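Local atomic coordinates of putative capsular polysaccharide biosynthesis protein (Streptococcus pneumoniae serotype 4, PDB entry 6EWJ), a protein that probably acts as a pyridoxal phosphate-dependent sugar aminotransferase in the biosynthesis of pneumococcal teichoic acid. Residues Lys43-Arg48 against Thr58-Ser63; Phe207-Gly212 against Asp268-Leu273; Arg303-Ala308 against Arg324-Ser329; Leu320-Val325 against Glu378-Leu383. All coordinates share one frame; numbering follows the deposited sequence.

Interaction 1 of 4, residues Lys43-Arg48 against Thr58-Ser63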
loop_
_atom_site.group_PDB
_atom_site.type_symbol
_atom_site.label_atom_id
_atom_site.label_comp_id
_atom_site.label_asym_id
_atom_site.label_seq_id
_atom_site.Cartn_x
_atom_site.Cartn_y
_atom_site.Cartn_z
ATOM N N LYS A 43 -6.773 13.384 8.082
ATOM C CA LYS A 43 -7.007 14.731 7.547
ATOM C C LYS A 43 -6.334 15.780 8.446
ATOM O O LYS A 43 -5.692 16.683 7.950
ATOM C CB LYS A 43 -8.510 15.019 7.321
ATOM C CG LYS A 43 -9.260 13.960 6.489
ATOM C CD LYS A 43 -8.472 13.403 5.303
ATOM C CE LYS A 43 -9.309 12.493 4.405
ATOM N NZ LYS A 43 -8.553 11.766 3.339
ATOM N N GLU A 44 -6.407 15.613 9.753
ATOM C CA GLU A 44 -5.789 16.571 10.693
ATOM C C GLU A 44 -4.267 16.475 10.552
ATOM O O GLU A 44 -3.610 17.504 10.557
ATOM C CB GLU A 44 -6.237 16.306 12.138
ATOM C CG GLU A 44 -5.663 17.218 13.218
ATOM C CD GLU A 44 -6.105 18.682 13.148
ATOM O OE1 GLU A 44 -6.925 19.065 12.277
ATOM O OE2 GLU A 44 -5.590 19.487 13.951
ATOM N N LEU A 45 -3.730 15.265 10.355
ATOM C CA LEU A 45 -2.264 15.134 10.183
ATOM C C LEU A 45 -1.763 15.833 8.914
ATOM O O LEU A 45 -0.759 16.546 8.948
ATOM C CB LEU A 45 -1.789 13.681 10.216
ATOM C CG LEU A 45 -0.255 13.505 10.033
ATOM C CD1 LEU A 45 0.586 14.194 11.118
ATOM C CD2 LEU A 45 0.074 12.035 9.933
ATOM N N GLU A 46 -2.522 15.676 7.842
ATOM C CA GLU A 46 -2.221 16.347 6.593
ATOM C C GLU A 46 -2.226 17.874 6.793
ATOM O O GLU A 46 -1.380 18.575 6.242
ATOM C CB GLU A 46 -3.229 15.968 5.523
ATOM C CG GLU A 46 -3.104 14.498 5.068
ATOM C CD GLU A 46 -4.175 14.072 4.108
ATOM O OE1 GLU A 46 -5.185 14.791 3.982
ATOM O OE2 GLU A 46 -4.021 12.993 3.454
ATOM N N ARG A 47 -3.269 18.369 7.455
ATOM C CA ARG A 47 -3.389 19.826 7.738
ATOM C C ARG A 47 -2.167 20.334 8.528
ATOM O O ARG A 47 -1.505 21.283 8.110
ATOM C CB ARG A 47 -4.713 20.108 8.458
ATOM C CG ARG A 47 -5.931 19.946 7.532
ATOM C CD ARG A 47 -7.230 20.619 8.079
ATOM N NE ARG A 47 -7.761 19.969 9.281
ATOM C CZ ARG A 47 -8.518 18.865 9.307
ATOM N NH1 ARG A 47 -8.893 18.288 8.171
ATOM N NH2 ARG A 47 -8.909 18.346 10.467
ATOM N N ARG A 48 -1.846 19.676 9.639
ATOM C CA ARG A 48 -0.709 20.063 10.466
ATOM C C ARG A 48 0.651 19.952 9.733
ATOM O O ARG A 48 1.517 20.793 9.887
ATOM C CB ARG A 48 -0.715 19.255 11.765
ATOM C CG ARG A 48 -1.890 19.603 12.691
ATOM C CD ARG A 48 -1.795 18.874 14.012
ATOM N NE ARG A 48 -0.523 19.219 14.638
ATOM C CZ ARG A 48 0.157 18.473 15.516
ATOM N NH1 ARG A 48 -0.327 17.308 15.966
ATOM N NH2 ARG A 48 1.315 18.928 15.986
ATOM N N THR A 58 -1.283 18.422 1.942
ATOM C CA THR A 58 -0.455 17.208 2.043
ATOM C C THR A 58 -1.364 15.971 1.902
ATOM O O THR A 58 -2.527 15.993 2.360
ATOM C CB THR A 58 0.285 17.197 3.358
ATOM O OG1 THR A 58 1.099 18.383 3.422
ATOM C CG2 THR A 58 1.156 15.978 3.517
ATOM N N VAL A 59 -0.837 14.949 1.245
ATOM C CA VAL A 59 -1.544 13.663 1.034
ATOM C C VAL A 59 -0.763 12.614 1.794
ATOM O O VAL A 59 0.394 12.332 1.469
ATOM C CB VAL A 59 -1.610 13.284 -0.439
ATOM C CG1 VAL A 59 -2.349 11.943 -0.609
ATOM C CG2 VAL A 59 -2.266 14.376 -1.233
ATOM N N CYS A 60 -1.352 12.132 2.873
ATOM C CA CYS A 60 -0.690 11.176 3.742
ATOM C C CYS A 60 -1.011 9.797 3.180
ATOM O O CYS A 60 -2.167 9.520 2.808
ATOM C CB CYS A 60 -1.184 11.259 5.160
ATOM S SG CYS A 60 -0.343 12.521 6.110
ATOM N N LEU A 61 0.036 8.973 3.054
ATOM C CA LEU A 61 -0.084 7.669 2.406
ATOM C C LEU A 61 0.693 6.622 3.211
ATOM O O LEU A 61 1.284 6.914 4.283
ATOM C CB LEU A 61 0.466 7.784 0.989
ATOM C CG LEU A 61 -0.137 8.808 0.013
ATOM C CD1 LEU A 61 0.745 9.019 -1.194
ATOM C CD2 LEU A 61 -1.498 8.373 -0.405
ATOM N N ASN A 62 0.737 5.389 2.710
ATOM C CA ASN A 62 1.331 4.283 3.511
ATOM C C ASN A 62 2.831 4.065 3.412
ATOM O O ASN A 62 3.371 3.237 4.144
ATOM C CB ASN A 62 0.586 2.941 3.282
ATOM C CG ASN A 62 0.852 2.322 1.908
ATOM O OD1 ASN A 62 1.753 2.744 1.152
ATOM N ND2 ASN A 62 0.029 1.335 1.555
ATOM N N SER A 63 3.498 4.829 2.542
ATOM C CA SER A 63 4.951 4.814 2.401
ATOM C C SER A 63 5.376 6.001 1.569
ATOM O O SER A 63 4.534 6.603 0.839
ATOM C CB SER A 63 5.503 3.511 1.742
ATOM O OG SER A 63 5.250 3.477 0.352
#
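Glu-46 reaches from the helix to the edge of the neighbouring strand and makes the polar link between Lys-43-Arg-48 and Thr-58-Ser-63. Cys-60 N donates to Glu-46 OE2 at 2.9 Å, almost perfectly straight at 178°. The donor comes from the anti side of the carboxylate, tilted 25° out of its plane. What makes the reach possible is an extended chain beyond CG (chi2 174°), which carries the carboxylate out to the strand, Glu-46 CG passing 3.1 Å from Thr-58 O. The other oxygen, Glu-46 OE1, sits 3.3 Å from Thr-58 O, acceptor facing acceptor, and finds its own hydrogen bond with Tyr-229 OH on helix 225-236.

The fold explains the setting: strand 58-61 is an edge strand of the seven-stranded mixed sheet characteristic of fold type I pyridoxal phosphate enzymes, bonded on its inner side to strand 213-217. Helix 40-53 packs against it, the short axes 7.5 Å apart at closest.

Apolar contact is carried by sulfur. Cys-60 points toward the helix, and its SG rests 3.6 Å from Glu-46 CG and 3.9 Å from Leu-45 CD2; Met-266 from a nearby loop touches both Leu-45 and Cys-60. At Thr-58, CB lies 3.6 Å from Glu-46 O, while Thr-58 OG1 hydrogen-bonds with Ser-50 OG.

Interaction 2 of 4, residues Phe207-Gly212 against Asp268-Leu273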
loop_
_atom_site.group_PDB
_atom_site.type_symbol
_atom_site.label_atom_id
_atom_site.label_comp_id
_atom_site.label_asym_id
_atom_site.label_seq_id
_atom_site.Cartn_x
_atom_site.Cartn_y
_atom_site.Cartn_z
ATOM N N PHE A 207 10.791 10.884 12.063
ATOM C CA PHE A 207 9.347 11.029 12.392
ATOM C C PHE A 207 8.751 9.751 11.873
ATOM O O PHE A 207 8.915 9.428 10.717
ATOM C CB PHE A 207 8.839 12.279 11.626
ATOM C CG PHE A 207 7.332 12.524 11.714
ATOM C CD1 PHE A 207 6.425 11.766 10.955
ATOM C CD2 PHE A 207 6.845 13.585 12.459
ATOM C CE1 PHE A 207 5.049 12.026 11.001
ATOM C CE2 PHE A 207 5.494 13.836 12.501
ATOM C CZ PHE A 207 4.590 13.055 11.796
ATOM N N THR A 208 8.062 8.986 12.737
ATOM C CA THR A 208 7.617 7.678 12.361
ATOM C C THR A 208 6.142 7.425 12.612
ATOM O O THR A 208 5.563 7.840 13.621
ATOM C CB THR A 208 8.471 6.560 13.000
ATOM O OG1 THR A 208 8.203 5.338 12.310
ATOM C CG2 THR A 208 8.197 6.385 14.446
ATOM N N THR A 209 5.552 6.720 11.672
ATOM C CA THR A 209 4.239 6.097 11.916
ATOM C C THR A 209 4.351 4.597 11.717
ATOM O O THR A 209 3.358 3.963 11.339
ATOM C CB THR A 209 3.157 6.746 10.997
ATOM O OG1 THR A 209 3.463 6.504 9.615
ATOM C CG2 THR A 209 3.054 8.208 11.239
ATOM N N ALA A 210 5.562 4.041 11.926
ATOM C CA ALA A 210 5.925 2.629 11.654
ATOM C C ALA A 210 6.016 2.329 10.131
ATOM O O ALA A 210 7.062 1.893 9.621
ATOM C CB ALA A 210 4.993 1.652 12.345
ATOM N N GLU A 211 4.916 2.524 9.421
ATOM C CA GLU A 211 4.947 2.644 7.967
ATOM C C GLU A 211 4.097 3.868 7.608
ATOM O O GLU A 211 3.009 4.060 8.139
ATOM C CB GLU A 211 4.417 1.375 7.256
ATOM C CG GLU A 211 5.263 0.110 7.464
ATOM C CD GLU A 211 6.567 0.079 6.678
ATOM O OE1 GLU A 211 6.809 0.964 5.815
ATOM O OE2 GLU A 211 7.371 -0.845 6.920
ATOM N N GLY A 212 4.597 4.682 6.704
ATOM C CA GLY A 212 3.849 5.809 6.226
ATOM C C GLY A 212 4.714 6.759 5.429
ATOM O O GLY A 212 5.945 6.617 5.341
ATOM N N ASP A 268 -5.945 5.932 10.311
ATOM C CA ASP A 268 -5.939 6.791 11.501
ATOM C C ASP A 268 -5.079 6.228 12.639
ATOM O O ASP A 268 -4.677 6.947 13.538
ATOM C CB ASP A 268 -7.392 7.075 11.984
ATOM C CG ASP A 268 -7.990 8.335 11.360
ATOM O OD1 ASP A 268 -7.537 8.813 10.289
ATOM O OD2 ASP A 268 -8.923 8.872 11.958
ATOM N N ILE A 269 -4.824 4.903 12.578
ATOM C CA ILE A 269 -3.914 4.246 13.499
ATOM C C ILE A 269 -2.523 4.863 13.328
ATOM O O ILE A 269 -1.933 5.414 14.292
ATOM C CB ILE A 269 -3.882 2.730 13.305
ATOM C CG1 ILE A 269 -5.216 2.137 13.748
ATOM C CG2 ILE A 269 -2.754 2.099 14.119
ATOM C CD1 ILE A 269 -5.439 0.703 13.328
ATOM N N MET A 270 -2.058 4.867 12.081
ATOM C CA MET A 270 -0.761 5.499 11.720
ATOM C C MET A 270 -0.817 7.015 11.921
ATOM O O MET A 270 0.168 7.620 12.431
ATOM C CB MET A 270 -0.419 5.221 10.273
ATOM C CG MET A 270 0.332 3.894 10.041
ATOM S SD MET A 270 -0.381 2.525 10.911
ATOM C CE MET A 270 -1.853 2.304 10.048
ATOM N N ALA A 271 -1.937 7.660 11.515
ATOM C CA ALA A 271 -2.013 9.138 11.665
ATOM C C ALA A 271 -1.909 9.552 13.150
ATOM O O ALA A 271 -1.345 10.614 13.488
ATOM C CB ALA A 271 -3.261 9.726 11.025
ATOM N N SER A 272 -2.426 8.685 14.034
ATOM C CA SER A 272 -2.380 8.909 15.497
ATOM C C SER A 272 -0.917 9.034 15.953
ATOM O O SER A 272 -0.563 9.962 16.675
ATOM C CB SER A 272 -3.117 7.805 16.250
ATOM O OG SER A 272 -4.528 7.982 16.194
ATOM N N LEU A 273 -0.084 8.097 15.513
ATOM C CA LEU A 273 1.330 8.147 15.792
ATOM C C LEU A 273 1.928 9.433 15.280
ATOM O O LEU A 273 2.679 10.095 16.000
ATOM C CB LEU A 273 2.036 6.931 15.178
ATOM C CG LEU A 273 1.677 5.533 15.708
ATOM C CD1 LEU A 273 2.421 4.484 14.836
ATOM C CD2 LEU A 273 2.036 5.382 17.146
#
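The carboxylate oxygen OE2 of Glu-211, a residue whose backbone touches Met-270, is gripped by three groups of the second subunit: a salt bridge from Lys-263 and hydrogen bonds with Thr-37 and Asn-265. The backbone O of Glu-211 faces the other way, toward the helix, and takes a weak hydrogen bond from Thr-209 OG1. Met-270 CG sits between two carbonyl oxygens, 3.3 Å from both Glu-211 O and Thr-209 O.

Thr-209 points squarely at the helix. Its OG1 lies between the backbone N and the carbonyl carbon (chi1 63°), which turns it back to its own loop and swings the methyl onto the helix backbone, CG2 3.2 Å from Met-270 O. The side chains of Thr-209 and Met-270 cross at about a right angle. Met-270 bends at chi2 and chi3, and its end leads off to pack on Met-270 of the second subunit. One turn on, Leu-273 CD1 lies 3.7 Å from Thr-209 O.

The loop, which runs between Lys-205, the predicted cofactor-bearing lysine, and strand 213-217, holds an ST turn, Ala-210 N donating to Thr-208 OG1 at 3.0 Å.

Phe-207-Gly-212 and Asp-268-Leu-273 thus meet by van der Waals contact, and Thr-208 O is buried without a polar partner. The loop's polar bonds go to its own turn, to Phe-201 and Ala-203, to Gln-277 one helical turn further on and, through Glu-211, to the second subunit.

Interaction 3 of 4, residues Arg303-Ala308 against Arg324-Ser329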
loop_
_atom_site.group_PDB
_atom_site.type_symbol
_atom_site.label_atom_id
_atom_site.label_comp_id
_atom_site.label_asym_id
_atom_site.label_seq_id
_atom_site.Cartn_x
_atom_site.Cartn_y
_atom_site.Cartn_z
ATOM N N ARG A 303 40.677 11.249 11.054
ATOM C CA ARG A 303 40.442 10.726 9.704
ATOM C C ARG A 303 38.918 10.539 9.384
ATOM O O ARG A 303 38.495 10.465 8.219
ATOM C CB ARG A 303 41.183 9.403 9.642
ATOM C CG ARG A 303 41.795 8.915 8.342
ATOM C CD ARG A 303 42.329 7.465 8.595
ATOM N NE ARG A 303 42.540 7.227 10.041
ATOM C CZ ARG A 303 43.707 7.137 10.686
ATOM N NH1 ARG A 303 44.901 7.177 10.064
ATOM N NH2 ARG A 303 43.692 6.980 12.008
ATOM N N ILE A 304 38.110 10.487 10.428
ATOM C CA ILE A 304 36.655 10.327 10.288
ATOM C C ILE A 304 36.068 11.665 9.863
ATOM O O ILE A 304 36.073 12.621 10.653
ATOM C CB ILE A 304 36.077 9.787 11.600
ATOM C CG1 ILE A 304 36.602 8.355 11.822
ATOM C CG2 ILE A 304 34.541 9.773 11.575
ATOM C CD1 ILE A 304 36.870 8.024 13.261
ATOM N N HIS A 305 35.598 11.753 8.634
ATOM C CA HIS A 305 34.991 12.975 8.058
ATOM C C HIS A 305 33.469 12.864 7.867
ATOM O O HIS A 305 32.986 12.241 6.889
ATOM C CB HIS A 305 35.605 13.298 6.684
ATOM C CG HIS A 305 37.082 13.499 6.705
ATOM N ND1 HIS A 305 37.748 14.075 7.761
ATOM C CD2 HIS A 305 38.024 13.248 5.769
ATOM C CE1 HIS A 305 39.046 14.109 7.499
ATOM N NE2 HIS A 305 39.238 13.642 6.289
ATOM N N PRO A 306 32.694 13.491 8.756
ATOM C CA PRO A 306 31.222 13.461 8.603
ATOM C C PRO A 306 30.693 14.453 7.576
ATOM O O PRO A 306 31.301 15.477 7.293
ATOM C CB PRO A 306 30.717 13.841 9.994
ATOM C CG PRO A 306 31.834 14.630 10.597
ATOM C CD PRO A 306 33.115 14.255 9.930
ATOM N N LEU A 307 29.573 14.103 6.969
ATOM C CA LEU A 307 28.873 15.045 6.124
ATOM C C LEU A 307 28.354 16.142 7.042
ATOM O O LEU A 307 27.854 15.827 8.143
ATOM C CB LEU A 307 27.651 14.436 5.433
ATOM C CG LEU A 307 27.795 13.364 4.402
ATOM C CD1 LEU A 307 26.429 13.203 3.738
ATOM C CD2 LEU A 307 28.915 13.654 3.412
ATOM N N ALA A 308 28.427 17.370 6.556
ATOM C CA ALA A 308 28.038 18.531 7.352
ATOM C C ALA A 308 26.531 18.671 7.377
ATOM O O ALA A 308 25.876 18.674 6.331
ATOM C CB ALA A 308 28.693 19.805 6.840
ATOM N N ARG A 324 32.744 9.471 6.094
ATOM C CA ARG A 324 33.709 8.820 5.250
ATOM C C ARG A 324 35.089 8.807 5.937
ATOM O O ARG A 324 35.478 9.807 6.537
ATOM C CB ARG A 324 33.767 9.499 3.883
ATOM C CG ARG A 324 32.463 9.437 3.110
ATOM C CD ARG A 324 32.527 10.224 1.831
ATOM N NE ARG A 324 33.514 9.666 0.923
ATOM C CZ ARG A 324 33.939 10.247 -0.198
ATOM N NH1 ARG A 324 33.486 11.460 -0.537
ATOM N NH2 ARG A 324 34.842 9.645 -0.963
ATOM N N VAL A 325 35.781 7.663 5.905
ATOM C CA VAL A 325 37.060 7.477 6.587
ATOM C C VAL A 325 38.183 7.679 5.558
ATOM O O VAL A 325 38.320 6.901 4.601
ATOM C CB VAL A 325 37.198 6.098 7.274
ATOM C CG1 VAL A 325 38.406 6.082 8.204
ATOM C CG2 VAL A 325 35.941 5.778 8.083
ATOM N N GLU A 326 38.924 8.771 5.694
ATOM C CA GLU A 326 39.949 9.082 4.714
ATOM C C GLU A 326 40.925 7.932 4.573
ATOM O O GLU A 326 41.388 7.381 5.569
ATOM C CB GLU A 326 40.734 10.333 5.056
ATOM C CG GLU A 326 41.861 10.601 4.036
ATOM C CD GLU A 326 42.320 12.030 3.993
ATOM O OE1 GLU A 326 41.534 12.918 4.379
ATOM O OE2 GLU A 326 43.472 12.261 3.555
ATOM N N GLY A 327 41.265 7.617 3.328
ATOM C CA GLY A 327 42.337 6.661 3.046
ATOM C C GLY A 327 41.965 5.190 3.138
ATOM O O GLY A 327 42.826 4.332 2.934
ATOM N N ALA A 328 40.703 4.876 3.423
ATOM C CA ALA A 328 40.255 3.493 3.617
ATOM C C ALA A 328 39.762 2.882 2.298
ATOM O O ALA A 328 38.948 3.471 1.593
ATOM C CB ALA A 328 39.137 3.425 4.682
ATOM N N SER A 329 40.239 1.684 2.003
ATOM C CA SER A 329 39.706 0.901 0.880
ATOM C C SER A 329 38.363 0.277 1.233
ATOM O O SER A 329 37.966 0.224 2.387
ATOM C CB SER A 329 40.678 -0.218 0.486
ATOM O OG SER A 329 40.712 -1.249 1.471
#
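The tight part of this contact is the backbone pairing of Ile-304 and His-305 with Val-325 and Arg-324. His-305 and Arg-324 form an antiparallel hydrogen-bonded pair: His-305 N donates to Arg-324 O, and Arg-324 N returns a bond to His-305 O, both 2.9 Å. Ile-304 and Val-325 make the adjoining non-hydrogen-bonded pair, with CA atoms 4.7 Å apart, and their side chains go to the buried face, where Phe-401 of helix 391-409 covers them. Glu-326 N carries the pairing one residue past the strand with a bond of 3.1 Å to Arg-303 O.

On the face of His-305 and Arg-324 matters are looser and more exposed. His-305 and Glu-326 join there, although crystal packing may influence their pose: His-305 NE2 donates to Glu-326 OE1 at 3.1 Å, the oxygen lying in the ring plane and met on its anti side. Ring and carboxylate planes stand 61° apart. The ring is also backed by Arg-303 O, over its centre on one face, and the nearby carboxylate may favour a protonated imidazole. The side chain of Arg-303 lays its CG and CD against Glu-326, CG 3.7 Å from Glu-326 CB.

Beyond this, the chain leaves through a type II turn, Val-325 to Ala-328, with Gly-327 at positive phi, into helix 330-342. Strand 304-306 is an outer strand of a three-stranded antiparallel sheet, such as the small C-terminal domain of fold type I aminotransferases contains.

Interaction 4 of 4, residues Leu320-Val325 against Glu378-Leu383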
loop_
_atom_site.group_PDB
_atom_site.type_symbol
_atom_site.label_atom_id
_atom_site.label_comp_id
_atom_site.label_asym_id
_atom_site.label_seq_id
_atom_site.Cartn_x
_atom_site.Cartn_y
_atom_site.Cartn_z
ATOM N N LEU A 320 20.656 10.863 9.344
ATOM C CA LEU A 320 21.810 9.933 9.371
ATOM C C LEU A 320 23.128 10.637 9.639
ATOM O O LEU A 320 23.392 11.735 9.080
ATOM C CB LEU A 320 21.940 9.243 8.034
ATOM C CG LEU A 320 20.734 8.356 7.621
ATOM C CD1 LEU A 320 20.952 7.932 6.186
ATOM C CD2 LEU A 320 20.545 7.163 8.538
ATOM N N TYR A 321 23.971 10.001 10.450
ATOM C CA TYR A 321 25.316 10.456 10.612
ATOM C C TYR A 321 26.253 9.702 9.664
ATOM O O TYR A 321 26.953 8.746 10.030
ATOM C CB TYR A 321 25.784 10.365 12.060
ATOM C CG TYR A 321 26.947 11.278 12.334
ATOM C CD1 TYR A 321 26.749 12.648 12.448
ATOM C CD2 TYR A 321 28.243 10.786 12.439
ATOM C CE1 TYR A 321 27.820 13.497 12.681
ATOM C CE2 TYR A 321 29.340 11.626 12.711
ATOM C CZ TYR A 321 29.114 12.973 12.801
ATOM O OH TYR A 321 30.159 13.781 13.056
ATOM N N ILE A 322 26.256 10.198 8.444
ATOM C CA ILE A 322 27.103 9.694 7.377
ATOM C C ILE A 322 28.544 10.189 7.555
ATOM O O ILE A 322 28.779 11.411 7.747
ATOM C CB ILE A 322 26.503 10.079 6.000
ATOM C CG1 ILE A 322 25.137 9.337 5.867
ATOM C CG2 ILE A 322 27.524 9.790 4.884
ATOM C CD1 ILE A 322 24.460 9.299 4.514
ATOM N N THR A 323 29.492 9.243 7.507
ATOM C CA THR A 323 30.911 9.555 7.598
ATOM C C THR A 323 31.625 8.878 6.486
ATOM O O THR A 323 31.158 7.855 5.957
ATOM C CB THR A 323 31.598 9.183 8.939
ATOM O OG1 THR A 323 31.943 7.777 8.983
ATOM C CG2 THR A 323 30.731 9.570 10.175
ATOM N N ARG A 324 32.744 9.471 6.094
ATOM C CA ARG A 324 33.709 8.820 5.250
ATOM C C ARG A 324 35.089 8.807 5.937
ATOM O O ARG A 324 35.478 9.807 6.537
ATOM C CB ARG A 324 33.767 9.499 3.883
ATOM C CG ARG A 324 32.463 9.437 3.110
ATOM C CD ARG A 324 32.527 10.224 1.831
ATOM N NE ARG A 324 33.514 9.666 0.923
ATOM C CZ ARG A 324 33.939 10.247 -0.198
ATOM N NH1 ARG A 324 33.486 11.460 -0.537
ATOM N NH2 ARG A 324 34.842 9.645 -0.963
ATOM N N VAL A 325 35.781 7.663 5.905
ATOM C CA VAL A 325 37.060 7.477 6.587
ATOM C C VAL A 325 38.183 7.679 5.558
ATOM O O VAL A 325 38.320 6.901 4.601
ATOM C CB VAL A 325 37.198 6.098 7.274
ATOM C CG1 VAL A 325 38.406 6.082 8.204
ATOM C CG2 VAL A 325 35.941 5.778 8.083
ATOM N N GLU A 378 32.586 3.639 -1.153
ATOM C CA GLU A 378 33.730 2.855 -0.742
ATOM C C GLU A 378 34.231 3.019 0.719
ATOM O O GLU A 378 34.601 2.023 1.360
ATOM C CB GLU A 378 34.907 3.134 -1.705
ATOM C CG GLU A 378 35.993 2.083 -1.656
ATOM C CD GLU A 378 37.236 2.435 -2.466
ATOM O OE1 GLU A 378 37.276 3.466 -3.165
ATOM O OE2 GLU A 378 38.169 1.628 -2.421
ATOM N N ASN A 379 34.286 4.255 1.212
ATOM C CA ASN A 379 34.821 4.545 2.551
ATOM C C ASN A 379 33.749 5.100 3.518
ATOM O O ASN A 379 34.076 5.663 4.548
ATOM C CB ASN A 379 36.022 5.480 2.466
ATOM C CG ASN A 379 35.698 6.832 1.866
ATOM O OD1 ASN A 379 34.744 6.982 1.088
ATOM N ND2 ASN A 379 36.504 7.812 2.183
ATOM N N GLU A 380 32.487 4.883 3.183
ATOM C CA GLU A 380 31.386 5.449 3.904
ATOM C C GLU A 380 30.956 4.514 5.018
ATOM O O GLU A 380 30.800 3.291 4.790
ATOM C CB GLU A 380 30.222 5.750 2.966
ATOM C CG GLU A 380 29.133 6.630 3.568
ATOM C CD GLU A 380 28.181 5.903 4.513
ATOM O OE1 GLU A 380 27.875 4.706 4.303
ATOM O OE2 GLU A 380 27.678 6.530 5.482
ATOM N N ILE A 381 30.775 5.085 6.210
ATOM C CA ILE A 381 30.161 4.408 7.337
ATOM C C ILE A 381 29.152 5.315 8.018
ATOM O O ILE A 381 29.451 6.467 8.383
ATOM C CB ILE A 381 31.215 3.920 8.349
ATOM C CG1 ILE A 381 32.113 2.823 7.702
ATOM C CG2 ILE A 381 30.569 3.309 9.575
ATOM C CD1 ILE A 381 33.358 2.486 8.500
ATOM N N THR A 382 27.957 4.786 8.234
ATOM C CA THR A 382 26.956 5.509 8.940
ATOM C C THR A 382 26.927 5.042 10.385
ATOM O O THR A 382 26.746 3.854 10.659
ATOM C CB THR A 382 25.572 5.329 8.307
ATOM O OG1 THR A 382 25.688 5.432 6.903
ATOM C CG2 THR A 382 24.608 6.374 8.777
ATOM N N LEU A 383 27.099 5.992 11.302
ATOM C CA LEU A 383 26.989 5.735 12.738
ATOM C C LEU A 383 25.589 5.990 13.207
ATOM O O LEU A 383 24.891 6.762 12.558
ATOM C CB LEU A 383 27.916 6.664 13.526
ATOM C CG LEU A 383 29.397 6.651 13.120
ATOM C CD1 LEU A 383 30.165 7.632 13.990
ATOM C CD2 LEU A 383 29.990 5.264 13.212
HETATM O O HOH W 1 22.676 7.432 11.285
#
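Backbone bonds join Leu-320-Val-325 to Glu-378-Leu-383 as antiparallel strands. Thr-323 and Ile-381 exchange two of them, Ile-381 N to Thr-323 O being the shorter at 2.8 Å, and Val-325 N to Asn-379 O extends the pairing. At the Tyr-321 end the strands are loosening: one direct bond, Leu-383 N to Tyr-321 O, is joined by a water that accepts from Tyr-321 N and donates to Leu-383 O.

Side chains add bonds of their own. Thr-323 OG1, held between its backbone N and carbonyl carbon (chi1 81°), swings over to donate to Ile-381 O at 2.9 Å, which therefore has two donors. Asn-379 works both ends of its amide. Its OD1 lies in the guanidinium plane of Arg-324, 3.0 Å from NE, with a weak second bond from NH2; its ND2 approaches Val-325 O from above the carbonyl plane at 3.2 Å. Amide and guanidinium planes stand 86° apart. Glu-380 OE2 receives Thr-382 OG1 on its syn lone pair at 2.7 Å, and that hydroxyl also bonds with His-350 ND1.

Apolar contacts gather on the face of Tyr-321, Thr-323, Ile-381 and Leu-383. Tyr-321 and Leu-383 run side by side, CD2 to CD1 4.0 Å. The side chain of Leu-320 is about 4 Å from that of His-179, which binds the cofactor when it is present.

Tyr-321 stacks on Tyr-295 of helix 268-299, and its OH hydrogen-bonds to Asp-296. Strand 321-325 lies between strands 304-306 and 380-383, with Phe-401 of helix 391-409 covering Thr-323, Ile-381 and Leu-383.

How the interactions relate
From the N terminus, interaction 1 closes first, over 9 residues between helix 40-53 and the edge strand of the large sheet. Interaction 2 follows, closing 55 residues and returning helix 268-299 to the loop that precedes strand 213-217. The two touch, Leu-45 packing on Ala-271 and Phe-207, and both reach the second subunit. Helix 268-299 then leads to strand 304-306, where interaction 3 closes 15 residues. Interactions 1 to 3 run in series and none nests in another; interaction 4, closing 52, begins on the strand where interaction 3 ends. They share Arg-324 and Val-325 in the three-stranded sheet. Interactions 1 and 3 are about 38 Å apart, centre to centre.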